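Local coordinates for gamma-glutamyl-gamma-aminobutyrate hydrolase PuuD (Escherichia coli, PDB 6VTV), which hydrolyses the gamma-glutamyl linkage of gamma-glutamyl-gamma-aminobutyrate to release 4-aminobutanoate and glutamate, the final step in making 4-aminobutanoate from putrescine, at residues Leu121-Val125 with Glu210-Val214; Lys34-Ala38 with His226-Ser231; Glu60-Pro64 with Glu109-Pro113; Val16-Arg20 with Arg96-Ser100. One frame throughout, in Å; residues are numbered along the deposited sequence.

Contact 1 of 4, residues Leu121-Val125 with Glu210-Val214. With MN (manganese (II) ion), chain D.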
loop_
_atom_site.group_PDB
_atom_site.type_symbol
_atom_site.label_atom_id
_atom_site.label_comp_id
_atom_site.label_asym_id
_atom_site.label_seq_id
_atom_site.Cartn_x
_atom_site.Cartn_y
_atom_site.Cartn_z
ATOM N N LEU B 121 -1.964 17.496 -7.183
ATOM C CA LEU B 121 -2.511 18.704 -7.797
ATOM C C LEU B 121 -2.179 18.749 -9.281
ATOM O O LEU B 121 -3.040 19.049 -10.115
ATOM C CB LEU B 121 -1.980 19.951 -7.085
ATOM C CG LEU B 121 -2.244 21.305 -7.760
ATOM C CD1 LEU B 121 -2.558 22.371 -6.725
ATOM C CD2 LEU B 121 -1.065 21.754 -8.623
ATOM N N GLN B 122 -0.923 18.455 -9.627
ATOM C CA GLN B 122 -0.530 18.417 -11.030
ATOM C C GLN B 122 -1.266 17.316 -11.781
ATOM O O GLN B 122 -1.586 17.478 -12.964
ATOM C CB GLN B 122 0.985 18.234 -11.138
ATOM C CG GLN B 122 1.777 19.341 -10.447
ATOM C CD GLN B 122 3.243 18.994 -10.267
ATOM O OE1 GLN B 122 3.662 17.867 -10.529
ATOM N NE2 GLN B 122 4.031 19.964 -9.816
ATOM N N GLU B 123 -1.553 16.197 -11.112
ATOM C CA GLU B 123 -2.393 15.171 -11.720
ATOM C C GLU B 123 -3.810 15.685 -11.943
ATOM O O GLU B 123 -4.423 15.402 -12.978
ATOM C CB GLU B 123 -2.403 13.915 -10.847
ATOM C CG GLU B 123 -1.116 13.112 -10.915
ATOM C CD GLU B 123 -1.021 12.064 -9.823
ATOM O OE1 GLU B 123 -1.774 12.161 -8.832
ATOM O OE2 GLU B 123 -0.192 11.140 -9.955
ATOM N N LEU B 124 -4.343 16.449 -10.984
ATOM C CA LEU B 124 -5.676 17.024 -11.138
ATOM C C LEU B 124 -5.726 17.985 -12.318
ATOM O O LEU B 124 -6.674 17.966 -13.113
ATOM C CB LEU B 124 -6.088 17.742 -9.852
ATOM C CG LEU B 124 -7.269 17.194 -9.052
ATOM C CD1 LEU B 124 -7.815 18.268 -8.119
ATOM C CD2 LEU B 124 -8.362 16.681 -9.978
ATOM N N VAL B 125 -4.711 18.843 -12.440
ATOM C CA VAL B 125 -4.689 19.831 -13.513
ATOM C C VAL B 125 -4.621 19.142 -14.870
ATOM O O VAL B 125 -5.337 19.512 -15.808
ATOM C CB VAL B 125 -3.515 20.808 -13.311
ATOM C CG1 VAL B 125 -3.318 21.677 -14.543
ATOM C CG2 VAL B 125 -3.752 21.666 -12.076
ATOM N N GLU B 210 -1.197 27.616 -6.723
ATOM C CA GLU B 210 -0.751 26.679 -5.701
ATOM C C GLU B 210 -1.873 25.803 -5.162
ATOM O O GLU B 210 -1.603 24.901 -4.362
ATOM C CB GLU B 210 -0.083 27.435 -4.544
ATOM C CG GLU B 210 1.325 27.927 -4.850
ATOM C CD GLU B 210 2.399 26.968 -4.370
ATOM O OE1 GLU B 210 2.135 26.209 -3.414
ATOM O OE2 GLU B 210 3.506 26.971 -4.947
ATOM N N ALA B 211 -3.117 26.038 -5.575
ATOM C CA ALA B 211 -4.242 25.234 -5.122
ATOM C C ALA B 211 -5.396 25.394 -6.103
ATOM O O ALA B 211 -5.648 26.497 -6.591
ATOM C CB ALA B 211 -4.682 25.633 -3.708
ATOM N N VAL B 212 -6.087 24.288 -6.384
ATOM C CA VAL B 212 -7.217 24.267 -7.308
ATOM C C VAL B 212 -8.331 23.421 -6.704
ATOM O O VAL B 212 -8.129 22.675 -5.745
ATOM C CB VAL B 212 -6.834 23.715 -8.699
ATOM C CG1 VAL B 212 -5.896 24.663 -9.416
ATOM C CG2 VAL B 212 -6.211 22.330 -8.569
ATOM N N SER B 213 -9.520 23.544 -7.288
ATOM C CA SER B 213 -10.640 22.692 -6.920
ATOM C C SER B 213 -11.559 22.544 -8.124
ATOM O O SER B 213 -11.661 23.445 -8.960
ATOM C CB SER B 213 -11.415 23.242 -5.716
ATOM O OG SER B 213 -12.296 24.282 -6.096
ATOM N N VAL B 214 -12.219 21.393 -8.208
ATOM C CA VAL B 214 -13.100 21.099 -9.333
ATOM C C VAL B 214 -14.448 21.768 -9.095
ATOM O O VAL B 214 -15.091 21.547 -8.063
ATOM C CB VAL B 214 -13.262 19.587 -9.533
ATOM C CG1 VAL B 214 -14.339 19.300 -10.568
ATOM C CG2 VAL B 214 -11.942 18.965 -9.954
HETATM MN MN MN D . 5.465 26.453 -4.115
HETATM O O HOH W 1 4.303 25.116 -2.653
#

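Contact 2 of 4, residues Lys34-Ala38 with His226-Ser231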
loop_
_atom_site.group_PDB
_atom_site.type_symbol
_atom_site.label_atom_id
_atom_site.label_comp_id
_atom_site.label_asym_id
_atom_site.label_seq_id
_atom_site.Cartn_x
_atom_site.Cartn_y
_atom_site.Cartn_z
ATOM N N LYS B 34 4.218 9.505 6.120
ATOM C CA LYS B 34 3.692 10.804 6.530
ATOM C C LYS B 34 2.374 11.125 5.836
ATOM O O LYS B 34 1.527 11.816 6.413
ATOM C CB LYS B 34 4.720 11.909 6.280
ATOM C CG LYS B 34 5.242 12.030 4.857
ATOM C CD LYS B 34 6.130 13.267 4.747
ATOM C CE LYS B 34 7.006 13.251 3.503
ATOM N NZ LYS B 34 6.248 13.587 2.263
ATOM N N TYR B 35 2.170 10.631 4.612
ATOM C CA TYR B 35 0.857 10.763 3.990
ATOM C C TYR B 35 -0.181 9.933 4.734
ATOM O O TYR B 35 -1.343 10.338 4.855
ATOM C CB TYR B 35 0.924 10.352 2.520
ATOM C CG TYR B 35 1.772 11.274 1.676
ATOM C CD1 TYR B 35 1.301 12.521 1.287
ATOM C CD2 TYR B 35 3.051 10.904 1.283
ATOM C CE1 TYR B 35 2.074 13.369 0.518
ATOM C CE2 TYR B 35 3.833 11.746 0.517
ATOM C CZ TYR B 35 3.341 12.977 0.139
ATOM O OH TYR B 35 4.118 13.817 -0.623
ATOM N N LEU B 36 0.231 8.774 5.255
ATOM C CA LEU B 36 -0.685 7.913 5.994
ATOM C C LEU B 36 -1.017 8.498 7.358
ATOM O O LEU B 36 -2.178 8.471 7.784
ATOM C CB LEU B 36 -0.076 6.521 6.150
ATOM C CG LEU B 36 -0.089 5.672 4.884
ATOM C CD1 LEU B 36 0.886 4.516 5.005
ATOM C CD2 LEU B 36 -1.495 5.175 4.622
ATOM N N ASN B 37 -0.009 9.023 8.061
ATOM C CA ASN B 37 -0.226 9.550 9.405
ATOM C C ASN B 37 -1.233 10.694 9.397
ATOM O O ASN B 37 -2.034 10.831 10.330
ATOM C CB ASN B 37 1.102 10.013 10.005
ATOM C CG ASN B 37 2.133 8.904 10.074
ATOM O OD1 ASN B 37 1.793 7.731 10.228
ATOM N ND2 ASN B 37 3.404 9.271 9.959
ATOM N N ALA B 38 -1.209 11.523 8.351
ATOM C CA ALA B 38 -2.115 12.666 8.294
ATOM C C ALA B 38 -3.563 12.221 8.129
ATOM O O ALA B 38 -4.468 12.802 8.739
ATOM C CB ALA B 38 -1.706 13.601 7.159
ATOM N N HIS B 226 2.892 20.719 0.828
ATOM C CA HIS B 226 2.864 19.423 1.503
ATOM C C HIS B 226 2.242 19.588 2.886
ATOM O O HIS B 226 2.958 19.746 3.887
ATOM C CB HIS B 226 4.266 18.826 1.606
ATOM C CG HIS B 226 4.755 18.212 0.331
ATOM N ND1 HIS B 226 4.928 16.854 0.179
ATOM C CD2 HIS B 226 5.110 18.771 -0.850
ATOM C CE1 HIS B 226 5.366 16.601 -1.041
ATOM N NE2 HIS B 226 5.486 17.747 -1.686
ATOM N N PRO B 227 0.909 19.546 2.983
ATOM C CA PRO B 227 0.268 19.634 4.303
ATOM C C PRO B 227 0.392 18.363 5.128
ATOM O O PRO B 227 0.088 18.394 6.326
ATOM C CB PRO B 227 -1.195 19.933 3.959
ATOM C CG PRO B 227 -1.393 19.295 2.620
ATOM C CD PRO B 227 -0.072 19.386 1.895
ATOM N N GLU B 228 0.831 17.251 4.533
ATOM C CA GLU B 228 0.993 16.018 5.292
ATOM C C GLU B 228 2.159 16.087 6.270
ATOM O O GLU B 228 2.224 15.272 7.196
ATOM C CB GLU B 228 1.187 14.836 4.339
ATOM C CG GLU B 228 2.628 14.627 3.893
ATOM C CD GLU B 228 3.033 15.543 2.753
ATOM O OE1 GLU B 228 2.206 16.378 2.331
ATOM O OE2 GLU B 228 4.182 15.425 2.275
ATOM N N TRP B 229 3.073 17.039 6.088
ATOM C CA TRP B 229 4.267 17.143 6.922
ATOM C C TRP B 229 3.876 17.544 8.338
ATOM O O TRP B 229 3.481 18.690 8.576
ATOM C CB TRP B 229 5.233 18.157 6.318
ATOM C CG TRP B 229 6.452 18.387 7.149
ATOM C CD1 TRP B 229 6.744 19.499 7.883
ATOM C CD2 TRP B 229 7.552 17.486 7.328
ATOM N NE1 TRP B 229 7.955 19.346 8.513
ATOM C CE2 TRP B 229 8.472 18.119 8.187
ATOM C CE3 TRP B 229 7.848 16.208 6.846
ATOM C CZ2 TRP B 229 9.668 17.517 8.575
ATOM C CZ3 TRP B 229 9.034 15.611 7.232
ATOM C CH2 TRP B 229 9.929 16.266 8.088
ATOM N N ASN B 230 3.998 16.606 9.278
ATOM C CA ASN B 230 3.654 16.826 10.684
ATOM C C ASN B 230 2.296 17.510 10.810
ATOM O O ASN B 230 2.132 18.506 11.520
ATOM C CB ASN B 230 4.741 17.631 11.395
ATOM C CG ASN B 230 6.062 16.889 11.471
ATOM O OD1 ASN B 230 7.087 17.372 10.992
ATOM N ND2 ASN B 230 6.041 15.707 12.075
ATOM N N SER B 231 1.308 16.949 10.103
ATOM C CA SER B 231 0.020 17.617 9.935
ATOM C C SER B 231 -0.636 17.952 11.268
ATOM O O SER B 231 -1.330 18.970 11.376
ATOM C CB SER B 231 -0.915 16.744 9.101
ATOM O OG SER B 231 -1.142 15.499 9.738
HETATM O O HOH W 2 -3.888 15.491 9.733
#

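Contact 3 of 4, residues Glu60-Pro64 with Glu109-Pro113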
loop_
_atom_site.group_PDB
_atom_site.type_symbol
_atom_site.label_atom_id
_atom_site.label_comp_id
_atom_site.label_asym_id
_atom_site.label_seq_id
_atom_site.Cartn_x
_atom_site.Cartn_y
_atom_site.Cartn_z
ATOM N N GLU B 60 -13.527 -0.535 -11.316
ATOM C CA GLU B 60 -14.971 -0.400 -11.150
ATOM C C GLU B 60 -15.476 -1.173 -9.940
ATOM O O GLU B 60 -16.446 -0.755 -9.297
ATOM C CB GLU B 60 -15.692 -0.866 -12.414
ATOM C CG GLU B 60 -15.537 0.069 -13.603
ATOM C CD GLU B 60 -16.448 1.279 -13.516
ATOM O OE1 GLU B 60 -15.960 2.365 -13.139
ATOM O OE2 GLU B 60 -17.650 1.144 -13.828
ATOM N N GLN B 61 -14.838 -2.299 -9.612
ATOM C CA GLN B 61 -15.256 -3.068 -8.445
ATOM C C GLN B 61 -14.836 -2.395 -7.144
ATOM O O GLN B 61 -15.507 -2.559 -6.119
ATOM C CB GLN B 61 -14.679 -4.482 -8.511
ATOM C CG GLN B 61 -15.267 -5.355 -9.606
ATOM C CD GLN B 61 -14.565 -6.694 -9.711
ATOM O OE1 GLN B 61 -14.800 -7.594 -8.906
ATOM N NE2 GLN B 61 -13.696 -6.831 -10.705
ATOM N N LEU B 62 -13.742 -1.636 -7.164
ATOM C CA LEU B 62 -13.189 -1.053 -5.948
ATOM C C LEU B 62 -13.833 0.283 -5.588
ATOM O O LEU B 62 -14.024 0.575 -4.402
ATOM C CB LEU B 62 -11.675 -0.871 -6.099
ATOM C CG LEU B 62 -10.925 -0.330 -4.878
ATOM C CD1 LEU B 62 -11.353 -1.048 -3.604
ATOM C CD2 LEU B 62 -9.431 -0.441 -5.082
ATOM N N LEU B 63 -14.167 1.099 -6.587
ATOM C CA LEU B 63 -14.690 2.439 -6.330
ATOM C C LEU B 63 -15.875 2.487 -5.369
ATOM O O LEU B 63 -15.893 3.385 -4.510
ATOM C CB LEU B 63 -15.057 3.107 -7.662
ATOM C CG LEU B 63 -13.874 3.492 -8.550
ATOM C CD1 LEU B 63 -14.360 3.788 -9.953
ATOM C CD2 LEU B 63 -13.119 4.683 -7.973
ATOM N N PRO B 64 -16.876 1.598 -5.442
ATOM C CA PRO B 64 -17.975 1.666 -4.462
ATOM C C PRO B 64 -17.525 1.498 -3.022
ATOM O O PRO B 64 -18.253 1.913 -2.110
ATOM C CB PRO B 64 -18.900 0.518 -4.891
ATOM C CG PRO B 64 -18.610 0.323 -6.330
ATOM C CD PRO B 64 -17.144 0.585 -6.479
ATOM N N GLU B 109 -16.834 11.692 -11.816
ATOM C CA GLU B 109 -18.174 11.318 -12.242
ATOM C C GLU B 109 -19.004 10.785 -11.082
ATOM O O GLU B 109 -20.206 11.062 -11.007
ATOM C CB GLU B 109 -18.096 10.280 -13.363
ATOM C CG GLU B 109 -19.435 9.677 -13.721
ATOM C CD GLU B 109 -19.350 8.765 -14.921
ATOM O OE1 GLU B 109 -18.621 9.109 -15.877
ATOM O OE2 GLU B 109 -20.019 7.713 -14.918
ATOM N N ARG B 110 -18.389 10.029 -10.174
ATOM C CA ARG B 110 -19.083 9.487 -9.012
ATOM C C ARG B 110 -19.164 10.472 -7.853
ATOM O O ARG B 110 -19.725 10.124 -6.808
ATOM C CB ARG B 110 -18.395 8.201 -8.544
ATOM C CG ARG B 110 -18.249 7.152 -9.630
ATOM C CD ARG B 110 -17.761 5.828 -9.071
ATOM N NE ARG B 110 -17.745 4.788 -10.096
ATOM C CZ ARG B 110 -18.159 3.542 -9.898
ATOM N NH1 ARG B 110 -18.625 3.180 -8.712
ATOM N NH2 ARG B 110 -18.110 2.658 -10.886
ATOM N N ARG B 111 -18.613 11.678 -8.012
ATOM C CA ARG B 111 -18.630 12.712 -6.973
ATOM C C ARG B 111 -17.990 12.212 -5.678
ATOM O O ARG B 111 -18.419 12.558 -4.575
ATOM C CB ARG B 111 -20.051 13.231 -6.733
ATOM C CG ARG B 111 -20.828 13.453 -8.025
ATOM C CD ARG B 111 -21.988 14.432 -7.876
ATOM N NE ARG B 111 -22.471 14.550 -6.504
ATOM C CZ ARG B 111 -22.694 15.708 -5.891
ATOM N NH1 ARG B 111 -22.479 16.851 -6.529
ATOM N NH2 ARG B 111 -23.135 15.725 -4.640
ATOM N N ILE B 112 -16.956 11.393 -5.817
ATOM C CA ILE B 112 -16.185 10.929 -4.662
ATOM C C ILE B 112 -15.184 12.016 -4.276
ATOM O O ILE B 112 -14.495 12.551 -5.158
ATOM C CB ILE B 112 -15.471 9.619 -4.984
ATOM C CG1 ILE B 112 -16.482 8.541 -5.381
ATOM C CG2 ILE B 112 -14.630 9.157 -3.803
ATOM C CD1 ILE B 112 -15.841 7.281 -5.922
ATOM N N PRO B 113 -15.081 12.371 -2.995
ATOM C CA PRO B 113 -14.139 13.424 -2.598
ATOM C C PRO B 113 -12.703 13.061 -2.945
ATOM O O PRO B 113 -12.290 11.904 -2.844
ATOM C CB PRO B 113 -14.343 13.528 -1.082
ATOM C CG PRO B 113 -15.730 13.025 -0.856
ATOM C CD PRO B 113 -15.928 11.935 -1.872
#

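Contact 4 of 4, residues Val16-Arg20 with Arg96-Ser100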
loop_
_atom_site.group_PDB
_atom_site.type_symbol
_atom_site.label_atom_id
_atom_site.label_comp_id
_atom_site.label_asym_id
_atom_site.label_seq_id
_atom_site.Cartn_x
_atom_site.Cartn_y
_atom_site.Cartn_z
ATOM N N VAL B 16 -5.572 5.403 -1.363
ATOM C CA VAL B 16 -4.350 6.185 -1.498
ATOM C C VAL B 16 -3.545 5.629 -2.664
ATOM O O VAL B 16 -3.120 4.467 -2.637
ATOM C CB VAL B 16 -3.525 6.174 -0.203
ATOM C CG1 VAL B 16 -2.454 7.243 -0.260
ATOM C CG2 VAL B 16 -4.426 6.387 1.001
ATOM N N VAL B 17 -3.329 6.463 -3.682
ATOM C CA VAL B 17 -2.563 6.051 -4.850
ATOM C C VAL B 17 -1.094 5.924 -4.476
ATOM O O VAL B 17 -0.507 6.828 -3.868
ATOM C CB VAL B 17 -2.767 7.046 -6.003
ATOM C CG1 VAL B 17 -1.750 6.802 -7.109
ATOM C CG2 VAL B 17 -4.184 6.935 -6.548
ATOM N N MET B 18 -0.491 4.798 -4.841
ATOM C CA MET B 18 0.893 4.520 -4.498
ATOM C C MET B 18 1.835 4.982 -5.608
ATOM O O MET B 18 1.415 5.369 -6.701
ATOM C CB MET B 18 1.078 3.027 -4.231
ATOM C CG MET B 18 0.077 2.450 -3.248
ATOM S SD MET B 18 0.277 0.672 -3.044
ATOM C CE MET B 18 1.760 0.643 -2.052
ATOM N N CYS B 19 3.131 4.940 -5.307
ATOM C CA CYS B 19 4.186 5.257 -6.257
ATOM C C CYS B 19 5.068 4.033 -6.476
ATOM O O CYS B 19 5.104 3.111 -5.657
ATOM C CB CYS B 19 5.050 6.434 -5.775
ATOM S SG CYS B 19 4.153 7.954 -5.432
ATOM N N ARG B 20 5.790 4.039 -7.591
ATOM C CA ARG B 20 6.661 2.931 -7.957
ATOM C C ARG B 20 8.108 3.256 -7.613
ATOM O O ARG B 20 8.587 4.368 -7.858
ATOM C CB ARG B 20 6.548 2.611 -9.449
ATOM C CG ARG B 20 7.257 1.331 -9.884
ATOM C CD ARG B 20 6.695 0.860 -11.213
ATOM N NE ARG B 20 6.940 -0.551 -11.485
ATOM C CZ ARG B 20 7.779 -0.991 -12.417
ATOM N NH1 ARG B 20 8.458 -0.126 -13.158
ATOM N NH2 ARG B 20 7.938 -2.292 -12.610
ATOM N N ARG B 96 1.839 5.130 -12.111
ATOM C CA ARG B 96 1.039 6.037 -11.294
ATOM C C ARG B 96 0.217 6.979 -12.165
ATOM O O ARG B 96 -0.947 7.256 -11.856
ATOM C CB ARG B 96 1.934 6.831 -10.342
ATOM C CG ARG B 96 1.288 8.123 -9.867
ATOM C CD ARG B 96 1.566 8.423 -8.408
ATOM N NE ARG B 96 0.775 9.565 -7.958
ATOM C CZ ARG B 96 0.880 10.129 -6.760
ATOM N NH1 ARG B 96 1.748 9.660 -5.876
ATOM N NH2 ARG B 96 0.113 11.165 -6.446
ATOM N N ASP B 97 0.810 7.483 -13.252
ATOM C CA ASP B 97 0.063 8.292 -14.209
ATOM C C ASP B 97 -1.198 7.571 -14.665
ATOM O O ASP B 97 -2.290 8.148 -14.683
ATOM C CB ASP B 97 0.942 8.623 -15.416
ATOM C CG ASP B 97 1.934 9.731 -15.137
ATOM O OD1 ASP B 97 1.921 10.285 -14.016
ATOM O OD2 ASP B 97 2.730 10.048 -16.046
ATOM N N LEU B 98 -1.059 6.297 -15.034
ATOM C CA LEU B 98 -2.201 5.519 -15.501
ATOM C C LEU B 98 -3.279 5.425 -14.428
ATOM O O LEU B 98 -4.460 5.680 -14.692
ATOM C CB LEU B 98 -1.737 4.126 -15.923
ATOM C CG LEU B 98 -2.623 3.360 -16.903
ATOM C CD1 LEU B 98 -2.661 4.051 -18.259
ATOM C CD2 LEU B 98 -2.131 1.926 -17.033
ATOM N N LEU B 99 -2.886 5.061 -13.203
ATOM C CA LEU B 99 -3.858 4.916 -12.125
ATOM C C LEU B 99 -4.452 6.261 -11.724
ATOM O O LEU B 99 -5.662 6.366 -11.489
ATOM C CB LEU B 99 -3.209 4.236 -10.919
ATOM C CG LEU B 99 -4.098 4.074 -9.683
ATOM C CD1 LEU B 99 -5.311 3.211 -10.001
ATOM C CD2 LEU B 99 -3.315 3.497 -8.508
ATOM N N SER B 100 -3.618 7.302 -11.643
ATOM C CA SER B 100 -4.099 8.612 -11.214
ATOM C C SER B 100 -5.129 9.169 -12.188
ATOM O O SER B 100 -6.196 9.639 -11.776
ATOM C CB SER B 100 -2.926 9.580 -11.070
ATOM O OG SER B 100 -2.077 9.196 -10.002
#

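Contact 1 of 4, residues Leu121-Val125 with Glu210-Val214
Glu210, whose backbone O lies against Leu121 CD1, holds the manganese ion with its side chain. Glu210 OE2 binds the metal at 2.2 Å. Its other oxygen, OE1, accepts a short hydrogen bond from a water that is also a metal ligand. His145, His161, Ser185 and His187 complete the site. The contact itself is apolar helix-on-sheet packing in the class I glutamine amidotransferase fold. Helix 119-127, which follows the predicted nucleophile Cys118, lies over strand 209-214 of the central sheet. The two segment axes run at 47° to each other, 9.2 Å apart at closest approach.

No hydrogen bond joins the segments. Val212 is the residue most covered, and its CG2 carries most of the packing. This methyl stands between the backbone N and the carbonyl carbon (CG1 has chi1 -68°), and three helix side chains converge on it. Leu121 meets Val212 at about a right angle, with CD1 4.1 Å from CG2. Val125 CG2 is 4.3 Å from Val212 CG2, and Leu124 CD1 also touches that methyl. The other branch of Leu124 reaches farther along the strand, CD2 lying 4.2 Å from Val214 CG2.

Glu210 and Ala211 both face Ala202 on the adjoining strand 198-203, which makes a classic beta bulge. Leu121 CD1 packs on this bulge, 3.7 Å from Ala211 CA.

Contact 2 of 4, residues Lys34-Ala38 with His226-Ser231
Polar bonds from Lys34 and His226 meet at one atom, Glu228 OE2. Lys34 NZ forms a salt bridge with the anti lone pair of this oxygen, 2.8 Å away. His226 ND1 donates to the syn lone pair of the same OE2 at 2.6 Å. That bond is nearly straight, with an N-H...O angle of 162°, and the oxygen lies in the imidazole plane. Two donors on different lone pairs of one oxygen probably limit the rotation of the carboxylate. Lys34 NZ also bonds to Gln32 and Tyr157, which hold it in place.

Stacking and CH-pi contacts come from Tyr35. Its ring and the Glu228 carboxylate are stacked, their planes 18° apart, with Glu228 CD 3.3 Å from Tyr35 CE1. Glu228 CG sits over the same ring, 3.9 Å from the centroid. The bend of the glutamate at chi2 (-82°) lays the carboxylate along the ring. Tyr35 OH reaches the edge of the imidazole, 3.1 Å from His226 CE1.

Apolar and water-mediated contacts finish the interface. Lys34 CD touches the edge of the Trp229 ring at CE3, 4.0 Å away. Ala38 CB packs on Ser231 OG, and a water joins Ser231 OG to Ala38 O, 2.9 Å from the latter.

His226 and Glu228 belong to a type I turn, and the His226 side chain lies beside Cys118. These three are the predicted active-site residues, consistent with the Cys-His-Glu catalytic triad of class I glutamine amidotransferases.

Contact 3 of 4, residues Glu60-Pro64 with Glu109-Pro113
Arg110 and Leu63 bury the most surface here, followed by Ile112. Arg110 leaves the C-terminal end of helix 94-109, and its chain stays extended from CG to NE. This carries the guanidinium across Leu63 at about a right angle. Leu63 CD1 lies over one face of the group, 3.5 Å from Arg110 NE. Leu63 CB also approaches it. Pro64 packs its CG 3.7 Å from Arg110 NH1.

The tip of the arginine meets Glu60. Arg110 NH2 makes a salt bridge to Glu60 OE1 at 3.1 Å, but the hydrogen bond in it is weak, with an N-H...O angle of 137°. Glu60 OE2 lies near the guanidinium plane, 3.3 Å from NH2. The carboxylate is turned almost square to that plane, 83° away, so the two groups do not pair side by side.

Beyond the arginine contact, Ile112 CD1 touches Leu63 CD2 at 4.3 Å. Ile112 also packs on Ala107, and Leu63 on Ala106. Arg111, with positive phi, turns the chain out of helix 94-109 toward strand 114-117.

The contact thus joins the end of helix 56-62 to this helix-strand connection. Its buried part is hydrocarbon. The salt bridge is bent and its glutamate is exposed, so it probably adds less than the packing of Leu63 on the guanidinium.

Contact 4 of 4, residues Val16-Arg20 with Arg96-Ser100
Arg96 runs from helix 94-109 across the backbone of Val17 and Met18. Its CG is anti to the backbone N (chi1 158°), which sends the chain toward the strand. CB is the first atom to meet it, 4.0 Å from Met18 O. CG stays close to the same carbonyl. CD comes nearest, 3.5 Å from Met18 O, and it also touches Val17 CG1. Met18 O accepts a hydrogen bond from His51. NE passes Val17 CG1 at 3.8 Å, and this methyl lies over one face of the guanidinium. NE forms a salt bridge with Glu123, while NH2 bonds to Pro72 O. These two bonds hold the buried guanidinium. The very short approach of NH1 to the sulfur of Cys19 is doubtful.

Val17 is the centre of the apolar packing. Its CG1 meets Leu99 CD2 tip to tip at 3.9 Å, and lies 3.8 Å from Ser100 OG. Ser100 OG is probably hydrogen-bonded to Glu123 OE2, the same oxygen that Arg96 NE meets.

Helix 94-109 links strands 68-71 and 114-117, which run parallel, in a beta-alpha-beta crossover. Here it packs on strand 13-23, whose Val17 is backbone-bonded to Tyr70 of strand 68-71. Glu123 brings in helix 119-127, and on the strand Met18 packs against Met18 of the second subunit.

Overall arrangement
From the N terminus, residues 16-20, 34-38 and 60-64 open contacts 4, 2 and 3 in turn. Contact 4 closes first, at 96-100, and contact 3 follows at 109-113, so these two cross. Contact 4 also crosses contact 2. Contact 1 opens at 121-125 only after both have closed, and closes at 210-214. Contact 2 closes last, at 226-231, and its loop encloses contacts 3 and 1. Contacts 1 and 4 join helices 119-127 and 94-109 to the central sheet. They touch directly where Glu123 meets Arg96 and Ser100. Contact 2 ties helix 33-42 to the active-site loop, and contact 3 ties helix 56-62 to the end of helix 94-109.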